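PDB 2WBN: terminase, large subunit from Bacillus phage spp1, which cuts the concatemeric viral genome through its metal-dependent nuclease domain, the part described here, and drives DNA translocation into empty capsids with its ATPase domain. Local coordinates for residues F97-N101 with K102-A106; I118-L121 with K122-G126; E144-L147 with D148-A152; P161-A164 with R165-N169; D193-R196 with Y197-R201. All blocks are in the same frame, centred on the assembly; numbering follows the deposited sequence.

Contact 1 of 5, residues F97-N101 with K102-A106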
# COMPACT_ATOMS: atom_id res chain seq x y z
N PHE A 97 10.51 -8.10 10.13
CA PHE A 97 9.32 -8.65 9.49
C PHE A 97 9.58 -8.95 8.02
O PHE A 97 9.22 -10.03 7.51
CB PHE A 97 8.12 -7.69 9.63
CG PHE A 97 6.91 -8.14 8.89
CD1 PHE A 97 6.07 -9.12 9.42
CD2 PHE A 97 6.61 -7.62 7.64
CE1 PHE A 97 4.94 -9.54 8.73
CE2 PHE A 97 5.48 -8.05 6.94
CZ PHE A 97 4.65 -9.01 7.50
N VAL A 98 10.22 -8.00 7.34
CA VAL A 98 10.54 -8.14 5.92
C VAL A 98 11.52 -9.29 5.71
O VAL A 98 11.29 -10.18 4.87
CB VAL A 98 11.06 -6.79 5.34
CG1 VAL A 98 11.77 -6.99 4.01
CG2 VAL A 98 9.90 -5.82 5.18
N ARG A 99 12.60 -9.32 6.49
CA ARG A 99 13.55 -10.43 6.44
C ARG A 99 12.91 -11.78 6.79
O ARG A 99 13.04 -12.74 6.04
CB ARG A 99 14.78 -10.16 7.33
CG ARG A 99 15.84 -9.27 6.69
CD ARG A 99 17.17 -9.37 7.44
NE ARG A 99 16.99 -8.95 8.83
CZ ARG A 99 16.96 -7.69 9.25
NH1 ARG A 99 16.76 -7.43 10.53
NH2 ARG A 99 17.11 -6.68 8.39
N LYS A 100 12.19 -11.83 7.92
CA LYS A 100 11.54 -13.06 8.39
C LYS A 100 10.70 -13.72 7.28
O LYS A 100 10.74 -14.94 7.10
CB LYS A 100 10.66 -12.79 9.61
CG LYS A 100 10.39 -13.99 10.51
CD LYS A 100 9.03 -13.84 11.25
CE LYS A 100 8.96 -14.71 12.52
NZ LYS A 100 7.55 -15.17 12.81
N ASN A 101 9.96 -12.91 6.53
CA ASN A 101 9.10 -13.42 5.47
C ASN A 101 9.77 -13.55 4.10
O ASN A 101 9.11 -13.86 3.12
CB ASN A 101 7.87 -12.51 5.35
CG ASN A 101 6.92 -12.69 6.52
OD1 ASN A 101 6.18 -13.66 6.57
ND2 ASN A 101 6.95 -11.76 7.46
N LYS A 102 11.07 -13.29 4.04
CA LYS A 102 11.82 -13.30 2.77
C LYS A 102 11.19 -12.36 1.73
O LYS A 102 11.12 -12.69 0.54
CB LYS A 102 11.95 -14.73 2.24
CG LYS A 102 12.40 -15.73 3.30
CD LYS A 102 12.59 -17.12 2.71
CE LYS A 102 13.01 -18.11 3.78
NZ LYS A 102 13.13 -19.51 3.25
N TYR A 103 10.75 -11.19 2.19
CA TYR A 103 10.24 -10.15 1.31
C TYR A 103 11.36 -9.19 0.90
O TYR A 103 11.11 -8.19 0.24
CB TYR A 103 9.14 -9.35 2.02
CG TYR A 103 7.87 -10.12 2.37
CD1 TYR A 103 7.54 -11.32 1.73
CD2 TYR A 103 6.99 -9.62 3.33
CE1 TYR A 103 6.37 -12.00 2.04
CE2 TYR A 103 5.84 -10.29 3.65
CZ TYR A 103 5.53 -11.47 3.01
OH TYR A 103 4.37 -12.13 3.35
N GLU A 104 12.60 -9.52 1.27
CA GLU A 104 13.75 -8.61 1.07
C GLU A 104 14.15 -8.58 -0.41
O GLU A 104 14.81 -7.64 -0.87
CB GLU A 104 14.99 -9.07 1.87
CG GLU A 104 14.70 -9.90 3.13
CD GLU A 104 15.71 -11.03 3.32
OE1 GLU A 104 15.29 -12.21 3.45
OE2 GLU A 104 16.92 -10.72 3.32
N SER A 105 13.77 -9.63 -1.14
CA SER A 105 14.21 -9.81 -2.51
C SER A 105 13.34 -9.04 -3.50
O SER A 105 13.71 -8.92 -4.66
CB SER A 105 14.22 -11.30 -2.86
OG SER A 105 12.98 -11.90 -2.54
N ALA A 106 12.19 -8.54 -3.06
CA ALA A 106 11.37 -7.68 -3.89
C ALA A 106 11.55 -6.24 -3.42
O ALA A 106 11.73 -5.97 -2.23
CB ALA A 106 9.90 -8.09 -3.82

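Contact 2 of 5, residues I118-L121 with K122-G126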
# COMPACT_ATOMS: atom_id res chain seq x y z
N ILE A 118 14.78 5.81 5.21
CA ILE A 118 15.20 4.99 4.08
C ILE A 118 16.68 4.58 4.19
O ILE A 118 17.01 3.40 4.07
CB ILE A 118 14.92 5.71 2.75
CG1 ILE A 118 13.41 5.82 2.53
CG2 ILE A 118 15.57 4.97 1.58
CD1 ILE A 118 13.03 6.63 1.34
N ASP A 119 17.55 5.56 4.44
CA ASP A 119 18.98 5.31 4.65
C ASP A 119 19.17 4.28 5.78
O ASP A 119 19.89 3.31 5.63
CB ASP A 119 19.72 6.60 5.03
CG ASP A 119 19.87 7.60 3.87
OD1 ASP A 119 19.75 7.23 2.69
OD2 ASP A 119 20.14 8.78 4.16
N ALA A 120 18.50 4.52 6.91
CA ALA A 120 18.55 3.62 8.06
C ALA A 120 18.20 2.16 7.72
O ALA A 120 18.94 1.25 8.09
CB ALA A 120 17.61 4.11 9.17
N LEU A 121 17.09 1.96 7.03
CA LEU A 121 16.68 0.59 6.64
C LEU A 121 17.72 -0.08 5.74
O LEU A 121 17.95 -1.28 5.86
CB LEU A 121 15.31 0.58 5.97
CG LEU A 121 14.08 0.65 6.89
CD1 LEU A 121 12.83 0.84 6.04
CD2 LEU A 121 13.94 -0.58 7.79
N LYS A 122 18.34 0.71 4.86
CA LYS A 122 19.40 0.23 3.96
C LYS A 122 20.70 -0.07 4.70
O LYS A 122 21.22 -1.19 4.65
CB LYS A 122 19.72 1.28 2.87
CG LYS A 122 19.11 1.04 1.50
CD LYS A 122 19.54 2.14 0.52
CE LYS A 122 19.54 1.66 -0.93
NZ LYS A 122 20.73 0.83 -1.27
N LEU A 123 21.25 0.94 5.36
CA LEU A 123 22.61 0.87 5.86
C LEU A 123 22.68 0.27 7.26
O LEU A 123 23.70 -0.26 7.65
CB LEU A 123 23.25 2.27 5.84
CG LEU A 123 23.14 3.03 4.50
CD1 LEU A 123 23.80 4.38 4.62
CD2 LEU A 123 23.74 2.24 3.34
N GLU A 124 21.59 0.36 8.03
CA GLU A 124 21.60 -0.16 9.39
C GLU A 124 20.94 -1.53 9.49
O GLU A 124 21.39 -2.37 10.25
CB GLU A 124 20.92 0.79 10.37
CG GLU A 124 21.33 0.53 11.82
CD GLU A 124 20.41 1.16 12.84
OE1 GLU A 124 19.77 2.20 12.53
OE2 GLU A 124 20.32 0.62 13.97
N HIS A 125 19.87 -1.74 8.72
CA HIS A 125 19.06 -2.95 8.84
C HIS A 125 19.15 -3.89 7.63
O HIS A 125 18.46 -4.90 7.59
CB HIS A 125 17.61 -2.56 9.12
CG HIS A 125 17.46 -1.66 10.30
ND1 HIS A 125 17.81 -2.05 11.57
CD2 HIS A 125 17.04 -0.38 10.41
CE1 HIS A 125 17.59 -1.06 12.42
NE2 HIS A 125 17.12 -0.03 11.73
N GLY A 126 19.98 -3.55 6.65
CA GLY A 126 20.24 -4.43 5.51
C GLY A 126 19.09 -4.67 4.54
O GLY A 126 19.08 -5.69 3.83

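Contact 3 of 5, residues E144-L147 with D148-A152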
# COMPACT_ATOMS: atom_id res chain seq x y z
N GLU A 144 -4.49 7.64 -6.70
CA GLU A 144 -5.73 7.10 -6.16
C GLU A 144 -6.71 6.77 -7.26
O GLU A 144 -7.41 5.74 -7.19
CB GLU A 144 -6.36 8.08 -5.17
CG GLU A 144 -5.48 8.31 -3.92
CD GLU A 144 -5.99 9.39 -2.97
OE1 GLU A 144 -6.89 10.17 -3.34
OE2 GLU A 144 -5.46 9.46 -1.82
N ARG A 145 -6.79 7.64 -8.26
CA ARG A 145 -7.62 7.41 -9.44
C ARG A 145 -7.16 6.16 -10.18
O ARG A 145 -7.98 5.37 -10.62
CB ARG A 145 -7.59 8.62 -10.40
CG ARG A 145 -8.53 8.45 -11.60
CD ARG A 145 -8.51 9.63 -12.58
NE ARG A 145 -9.11 9.27 -13.87
CZ ARG A 145 -9.41 10.11 -14.86
NH1 ARG A 145 -9.20 11.42 -14.73
NH2 ARG A 145 -9.95 9.65 -15.98
N TRP A 146 -5.85 5.97 -10.30
CA TRP A 146 -5.34 4.78 -10.97
C TRP A 146 -5.82 3.52 -10.26
O TRP A 146 -6.31 2.57 -10.89
CB TRP A 146 -3.82 4.81 -11.04
CG TRP A 146 -3.25 3.69 -11.86
CD1 TRP A 146 -3.03 3.68 -13.21
CD2 TRP A 146 -2.82 2.42 -11.38
NE1 TRP A 146 -2.48 2.48 -13.59
CE2 TRP A 146 -2.33 1.70 -12.48
CE3 TRP A 146 -2.78 1.83 -10.11
CZ2 TRP A 146 -1.83 0.40 -12.36
CZ3 TRP A 146 -2.28 0.54 -9.99
CH2 TRP A 146 -1.80 -0.16 -11.11
N LEU A 147 -5.70 3.52 -8.93
CA LEU A 147 -6.19 2.39 -8.16
C LEU A 147 -7.71 2.16 -8.35
O LEU A 147 -8.17 1.02 -8.49
CB LEU A 147 -5.85 2.58 -6.68
CG LEU A 147 -4.37 2.45 -6.28
CD1 LEU A 147 -4.22 2.89 -4.82
CD2 LEU A 147 -3.84 1.02 -6.48
N ASP A 148 -8.48 3.24 -8.36
CA ASP A 148 -9.93 3.17 -8.53
C ASP A 148 -10.35 2.67 -9.92
O ASP A 148 -11.44 2.11 -10.08
CB ASP A 148 -10.57 4.52 -8.28
CG ASP A 148 -12.08 4.51 -8.45
OD1 ASP A 148 -12.79 4.02 -7.55
OD2 ASP A 148 -12.55 5.01 -9.47
N GLU A 149 -9.49 2.86 -10.91
CA GLU A 149 -9.79 2.44 -12.27
C GLU A 149 -9.41 0.99 -12.58
O GLU A 149 -9.65 0.51 -13.68
CB GLU A 149 -9.19 3.42 -13.27
CG GLU A 149 -10.20 4.49 -13.67
CD GLU A 149 -9.55 5.73 -14.24
OE1 GLU A 149 -8.32 5.73 -14.45
OE2 GLU A 149 -10.29 6.71 -14.46
N LEU A 150 -8.85 0.28 -11.60
CA LEU A 150 -8.53 -1.13 -11.80
C LEU A 150 -9.82 -1.94 -11.94
O LEU A 150 -10.88 -1.53 -11.49
CB LEU A 150 -7.66 -1.66 -10.65
CG LEU A 150 -6.25 -1.10 -10.57
CD1 LEU A 150 -5.64 -1.26 -9.15
CD2 LEU A 150 -5.32 -1.71 -11.63
N ASP A 151 -9.72 -3.09 -12.59
CA ASP A 151 -10.88 -3.98 -12.75
C ASP A 151 -11.28 -4.58 -11.41
O ASP A 151 -12.47 -4.67 -11.11
CB ASP A 151 -10.61 -5.08 -13.77
CG ASP A 151 -10.73 -4.58 -15.20
OD1 ASP A 151 -11.06 -3.39 -15.41
OD2 ASP A 151 -10.50 -5.39 -16.12
N ALA A 152 -10.30 -4.97 -10.61
CA ALA A 152 -10.57 -5.48 -9.27
C ALA A 152 -9.40 -5.24 -8.32
O ALA A 152 -8.23 -5.41 -8.71
CB ALA A 152 -10.88 -6.99 -9.36

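Contact 4 of 5, residues P161-A164 with R165-N169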
# COMPACT_ATOMS: atom_id res chain seq x y z
N PRO A 161 -5.95 -7.46 7.22
CA PRO A 161 -7.17 -6.85 7.81
C PRO A 161 -7.18 -5.33 7.77
O PRO A 161 -8.25 -4.73 7.65
CB PRO A 161 -7.17 -7.35 9.25
CG PRO A 161 -5.78 -7.78 9.53
CD PRO A 161 -5.22 -8.26 8.21
N ASN A 162 -6.00 -4.71 7.87
CA ASN A 162 -5.92 -3.26 7.82
C ASN A 162 -6.21 -2.70 6.43
O ASN A 162 -7.01 -1.76 6.29
CB ASN A 162 -4.53 -2.77 8.30
CG ASN A 162 -4.32 -2.98 9.78
OD1 ASN A 162 -4.94 -2.30 10.59
ND2 ASN A 162 -3.44 -3.92 10.15
N ILE A 163 -5.59 -3.26 5.41
CA ILE A 163 -5.90 -2.93 4.02
C ILE A 163 -7.41 -3.10 3.75
O ILE A 163 -8.05 -2.19 3.21
CB ILE A 163 -5.09 -3.81 3.02
CG1 ILE A 163 -3.61 -3.46 3.04
CG2 ILE A 163 -5.60 -3.62 1.57
CD1 ILE A 163 -2.71 -4.45 2.30
N ALA A 164 -7.97 -4.23 4.16
CA ALA A 164 -9.41 -4.48 4.02
C ALA A 164 -10.27 -3.38 4.65
O ALA A 164 -11.14 -2.83 4.01
CB ALA A 164 -9.81 -5.87 4.59
N ARG A 165 -9.98 -3.02 5.90
CA ARG A 165 -10.73 -2.01 6.62
C ARG A 165 -10.60 -0.63 5.97
O ARG A 165 -11.59 0.05 5.73
CB ARG A 165 -10.29 -1.93 8.08
CG ARG A 165 -11.15 -0.95 8.91
CD ARG A 165 -10.70 -0.82 10.37
NE ARG A 165 -9.25 -0.76 10.47
CZ ARG A 165 -8.52 0.32 10.25
NH1 ARG A 165 -7.20 0.22 10.35
NH2 ARG A 165 -9.08 1.49 9.92
N GLU A 166 -9.38 -0.25 5.63
CA GLU A 166 -9.17 1.10 5.13
C GLU A 166 -9.81 1.27 3.76
O GLU A 166 -10.48 2.28 3.52
CB GLU A 166 -7.70 1.45 5.11
CG GLU A 166 -7.12 1.60 6.50
CD GLU A 166 -5.76 2.26 6.47
OE1 GLU A 166 -5.10 2.22 5.41
OE2 GLU A 166 -5.39 2.86 7.50
N PHE A 167 -9.62 0.29 2.88
CA PHE A 167 -10.17 0.40 1.53
C PHE A 167 -11.69 0.33 1.54
O PHE A 167 -12.34 1.09 0.80
CB PHE A 167 -9.57 -0.66 0.60
CG PHE A 167 -8.22 -0.28 0.00
CD1 PHE A 167 -7.05 -0.45 0.71
CD2 PHE A 167 -8.14 0.20 -1.30
CE1 PHE A 167 -5.82 -0.14 0.15
CE2 PHE A 167 -6.92 0.55 -1.87
CZ PHE A 167 -5.75 0.35 -1.15
N GLU A 168 -12.28 -0.54 2.36
CA GLU A 168 -13.73 -0.59 2.48
C GLU A 168 -14.35 0.71 3.01
O GLU A 168 -15.42 1.13 2.54
CB GLU A 168 -14.19 -1.76 3.35
CG GLU A 168 -15.72 -1.82 3.39
CD GLU A 168 -16.32 -3.11 3.92
OE1 GLU A 168 -15.65 -4.17 3.92
OE2 GLU A 168 -17.49 -3.02 4.34
N ASN A 169 -13.68 1.37 3.95
CA ASN A 169 -14.30 2.49 4.63
C ASN A 169 -13.93 3.89 4.09
O ASN A 169 -14.60 4.86 4.43
CB ASN A 169 -14.06 2.35 6.14
CG ASN A 169 -14.75 1.10 6.71
OD1 ASN A 169 -15.96 1.07 6.85
ND2 ASN A 169 -14.00 0.05 6.95
O HOH W 1 -8.27 -3.36 10.76
O HOH W 2 -13.50 -4.43 5.15

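Contact 5 of 5, residues D193-R196 with Y197-R201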
# COMPACT_ATOMS: atom_id res chain seq x y z
N ASP A 193 -2.06 4.95 0.99
CA ASP A 193 -0.81 5.67 0.65
C ASP A 193 0.31 4.71 0.31
O ASP A 193 0.95 4.87 -0.72
CB ASP A 193 -0.37 6.57 1.81
CG ASP A 193 -1.22 7.83 1.93
OD1 ASP A 193 -1.89 8.21 0.94
OD2 ASP A 193 -1.20 8.45 3.01
N ALA A 194 0.54 3.70 1.14
CA ALA A 194 1.60 2.71 0.88
C ALA A 194 1.40 1.99 -0.43
O ALA A 194 2.37 1.72 -1.15
CB ALA A 194 1.72 1.72 2.03
N THR A 195 0.14 1.65 -0.74
CA THR A 195 -0.21 1.05 -2.01
C THR A 195 0.06 1.96 -3.22
O THR A 195 0.64 1.52 -4.20
CB THR A 195 -1.69 0.61 -2.00
OG1 THR A 195 -1.87 -0.30 -0.92
CG2 THR A 195 -2.07 -0.07 -3.33
N ARG A 196 -0.34 3.22 -3.16
CA ARG A 196 0.08 4.19 -4.19
C ARG A 196 1.58 4.17 -4.48
O ARG A 196 1.98 4.11 -5.65
CB ARG A 196 -0.26 5.60 -3.79
CG ARG A 196 -1.61 6.09 -4.19
CD ARG A 196 -1.52 7.61 -4.24
NE ARG A 196 -1.27 8.12 -2.89
CZ ARG A 196 -0.18 8.77 -2.49
NH1 ARG A 196 0.83 9.05 -3.32
NH2 ARG A 196 -0.11 9.15 -1.22
N TYR A 197 2.40 4.26 -3.43
CA TYR A 197 3.86 4.23 -3.63
C TYR A 197 4.24 2.94 -4.34
O TYR A 197 4.99 2.97 -5.29
CB TYR A 197 4.66 4.29 -2.33
CG TYR A 197 4.24 5.34 -1.33
CD1 TYR A 197 3.76 6.58 -1.74
CD2 TYR A 197 4.36 5.10 0.04
CE1 TYR A 197 3.39 7.54 -0.81
CE2 TYR A 197 3.97 6.02 0.96
CZ TYR A 197 3.50 7.25 0.54
OH TYR A 197 3.14 8.17 1.48
N ALA A 198 3.70 1.81 -3.88
CA ALA A 198 4.08 0.50 -4.41
C ALA A 198 3.85 0.40 -5.92
O ALA A 198 4.62 -0.26 -6.62
CB ALA A 198 3.32 -0.61 -3.69
N PHE A 199 2.79 1.04 -6.40
CA PHE A 199 2.40 1.02 -7.82
C PHE A 199 2.75 2.28 -8.62
O PHE A 199 2.29 2.42 -9.76
CB PHE A 199 0.91 0.77 -7.93
CG PHE A 199 0.54 -0.64 -7.65
CD1 PHE A 199 0.18 -1.03 -6.37
CD2 PHE A 199 0.64 -1.60 -8.64
CE1 PHE A 199 -0.14 -2.37 -6.11
CE2 PHE A 199 0.32 -2.92 -8.38
CZ PHE A 199 -0.05 -3.30 -7.11
N GLU A 200 3.55 3.18 -8.07
CA GLU A 200 3.82 4.44 -8.77
C GLU A 200 4.46 4.25 -10.16
O GLU A 200 4.20 5.03 -11.06
CB GLU A 200 4.65 5.42 -7.91
CG GLU A 200 6.10 5.01 -7.68
CD GLU A 200 6.97 6.17 -7.20
OE1 GLU A 200 6.46 7.19 -6.70
OE2 GLU A 200 8.20 6.04 -7.33
N ARG A 201 5.28 3.21 -10.32
CA ARG A 201 5.98 2.98 -11.61
C ARG A 201 5.10 2.27 -12.64
O ARG A 201 5.52 2.09 -13.78
CB ARG A 201 7.25 2.13 -11.43
CG ARG A 201 8.17 2.53 -10.27
CD ARG A 201 8.66 3.96 -10.36
NE ARG A 201 9.28 4.41 -9.11
CZ ARG A 201 10.50 4.07 -8.69
NH1 ARG A 201 11.28 3.28 -9.43
NH2 ARG A 201 10.95 4.54 -7.52
O HOH W 3 2.16 10.37 0.22

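Contact 1 of 5, residues F97-N101 with K102-A106
The ring of Tyr103 carries the CB of Asn101 squarely over one face, 3.4 Å from CB to the ring centroid and only 9° off the normal, a close CH-pi contact. At the edge of the same ring, near its plane, sits CE2 of Phe97, 4.0 Å from Tyr103 CE2. The Phe97 ring in turn has the amide nitrogen ND2 of Asn101 above one face, displaced toward the rim. Asn101 is thus shared by both aromatics, its amide plane turned only 18° from the tyrosine ring. With CG anti to its carbonyl carbon (chi1 -72°), the amide folds back along the helix, and ND2 donates to Phe97 O at 2.9 Å. That oxygen also accepts from Asn101 N, the two donors coming from opposite faces of its plane.

Lys102 has positive phi and ends the helix in a Schellman motif: Tyr103 N bonds to Val98 O at 2.9 Å and Lys102 N to Arg99 O at 2.9 Å. Val98 CG1 packs against Tyr103 CB, while CG of Glu104 lies on the aliphatic CG of Arg99, 3.8 Å away. The guanidinium of Arg99 pairs instead with Asp96.

Chemically, the last carbonyls of the helix are capped by backbone and amide N-H groups. Asn101 CB covers one face of the tyrosine, and the hydroxyl is hydrogen-bonded to Asp82, which together probably limit the ring's movement.

Contact 2 of 5, residues I118-L121 with K122-G126
Ala120 O takes two backbone N-H groups at once, from Glu124 N at 2.8 Å and from His125 N at 3.2 Å; the histidine donor lies in the carbonyl plane, the glutamate donor is tilted out of it. This fork is where the helix widens into a pi-type turn. One residue back the pattern is still regular: Leu123 N meets Asp119 O at 2.7 Å in a nearly straight bond (172°), and Lys122 N reaches Ile118 O at 3.1 Å. Past the fork, Gly126 has positive phi and its N makes a weak bond to Lys122 O.

Around this backbone the side chains pack lightly. The imidazole of His125 has CG anti to its carbonyl carbon (chi1 -54°), which carries the ring back beside the preceding turn: CD2 lies 3.4 Å from Ala120 O, and Leu121 CA sits at the ring edge, in plane. Over one face is CB of the adjacent Glu124. Leu121 CD2 approaches His125 CD2 obliquely at 4.1 Å. On the far flank, the CB and CG of Leu123 both rest 3.5 Å from Asp119 O, while the Asp119 carboxylate pairs with Arg116.

Farther out, Leu91 of helix 91-100 covers Ala120, Leu121 and His125, and Ile130 of the next strand meets Leu121 and Lys122. The chemistry is that of a helix running out in the crossover of a beta-alpha-beta unit: two N-H groups share one carbonyl as the spacing of the turns widens, and Gly126 takes the chain on toward strand 130-132.

Contact 3 of 5, residues E144-L147 with D148-A152
Arg145 and Glu149, one turn apart, form a salt bridge led by NE: it donates to Glu149 OE2 at 2.9 Å on the syn side, though tilted 33° out of the carboxylate plane, and NH2 adds a weak bond to the same oxygen. The two flat groups stand 76° apart. Arg145 is extended with CG anti to its backbone N (chi1 -176°), which brings NE across to the glutamate, whose OE2 lies at the guanidinium edge.

Nearby, Leu150 CD2 sits over one face of the Trp146 indole, toward the rim, 4.2 Å from the centroid of the six-membered ring, a CH-pi contact. Its other methyl, CD1, touches Leu147 CD2 at 3.9 Å.

Arg145 and Glu149 are placed by the helical bond from Glu149 N to Arg145 O; beyond it Leu150 N turns to Leu147 O at 3.3 Å, from above the carbonyl plane. Asn32 ND2 bonds to Leu147 O and Leu150 O, and Asp148 OD1 accepts from Phe30 N.

At this end of helix 140-148 in the RNase H-like nuclease domain, Leu147 and Leu150 pack on Ile78 of strand 77-86, and Glu144 on Arg196 of the helix carrying the metal ligand Asp193.

Contact 4 of 5, residues P161-A164 with R165-N169
The backbone is regular alpha helix throughout, with N-H groups of Arg165, Glu166, Phe167 and Glu168 bonding to the carbonyls of Pro161, Asn162, Ile163 and Ala164 at 2.9 to 3.0 Å. On the apolar flank Ile163 and Phe167 lie side by side and point the same way. CG2 of Ile163, anti to its backbone N, meets Phe167 CD1 at 3.6 Å, and Ile163 O sits at the edge of the phenylalanine ring, in its plane.

On the polar flank Arg165 and Asn162 also run side by side. Asn162 OD1 lies at the guanidinium edge and takes a weak bond from Arg165 NH1 at 3.4 Å, the amide and guanidinium planes being 84° apart. The arginine chain starts anti to its backbone N and bends at chi3 (42°), turning the guanidinium back toward the first turn. There a water accepts from Arg165 NE at 2.8 Å and gives weak bonds to Pro161 O and Asn162 OD1. A second water links Glu168 OE1, at 2.5 Å, weakly to Ala164 O. At the last turn Asn169 ND2 folds back on Arg165 O at 2.7 Å, a carbonyl that also takes Asn169 N.

Glu83 of strand 77-86 accepts from the N-H groups of Asn162 and Ile163 at the start of the helix. Glu166 reaches across to Thr191 OG1 and weakly to the backbone N of the metal ligand His190. Ile163 and Phe167 both pack on Ile155 of strand 152-155 and Thr191 of helix 190-198, and Ile163 also meets Ala80, Val67 and Trp69 of the sheet.

Contact 5 of 5, residues D193-R196 with Y197-R201
Tyr197 lays its ring over the carbonyl of Asp193: the oxygen stands 3.2 Å above the plane and over the ring centre. Its backbone N bonds to the same Asp193 O at 3.1 Å, so this one carbonyl meets both the N-H and the ring face of Tyr197. CG anti to the carbonyl carbon (chi1 -47°) swings the ring back over the preceding turn. On another flank Thr195 CG2 rests on Phe199 CD1 at 3.9 Å and Thr195 O lies in plane at the phenylalanine edge. Trp69 and Tyr71 meet the Phe199 ring edge-to-face.

The polar side is bridged partly by water, and Asp193, Tyr197 and Arg201 are partly exposed. Arg196 NH2 forms a salt bridge to Asp193 OD1 at 3.0 Å, meeting the oxygen from above the carboxylate plane. Its guanidinium stands 85° from the tyrosine ring, NH2 approaching Tyr197 CE1 obliquely at 3.9 Å. A water accepts from Arg196 NH2 and donates to Tyr197 OH at 2.7 Å, and that hydroxyl also bonds to Asp56. Arg201 NE grips Glu200 OE2 on its anti side at 2.6 Å, and Arg201 goes on to Glu131.

Asp193 is a ligand of the second manganese and Asp56 binds both metals. Arg196 and Tyr197 thus probably act as second-shell residues, bonded to Asp193 and Asp56 respectively, in the two-metal nuclease site of an RNase H-like fold, with helix 190-198 supplying His190 and Asp193.

In the fold
From the N terminus, contact 1 turns the chain out of helix 91-100 toward strand 108-110, and contact 2 follows as helix 115-124 runs out before edge strand 130-132. They lie next to each other, centres about 14 Å apart. Contact 3 then leads from helix 140-148 into strand 152-155, contact 4 is helix 161-169, and contact 5 closes helix 190-198. All five are local and in series; none nests or crosses. Contact 5 is where contacts 3 and 4 converge: Trp146 and Leu147 of contact 3 pack on Phe199 and Thr195, and Phe167 of contact 4 reaches Thr195. Contacts 2 and 3 lie on opposite sides of the chain's centre.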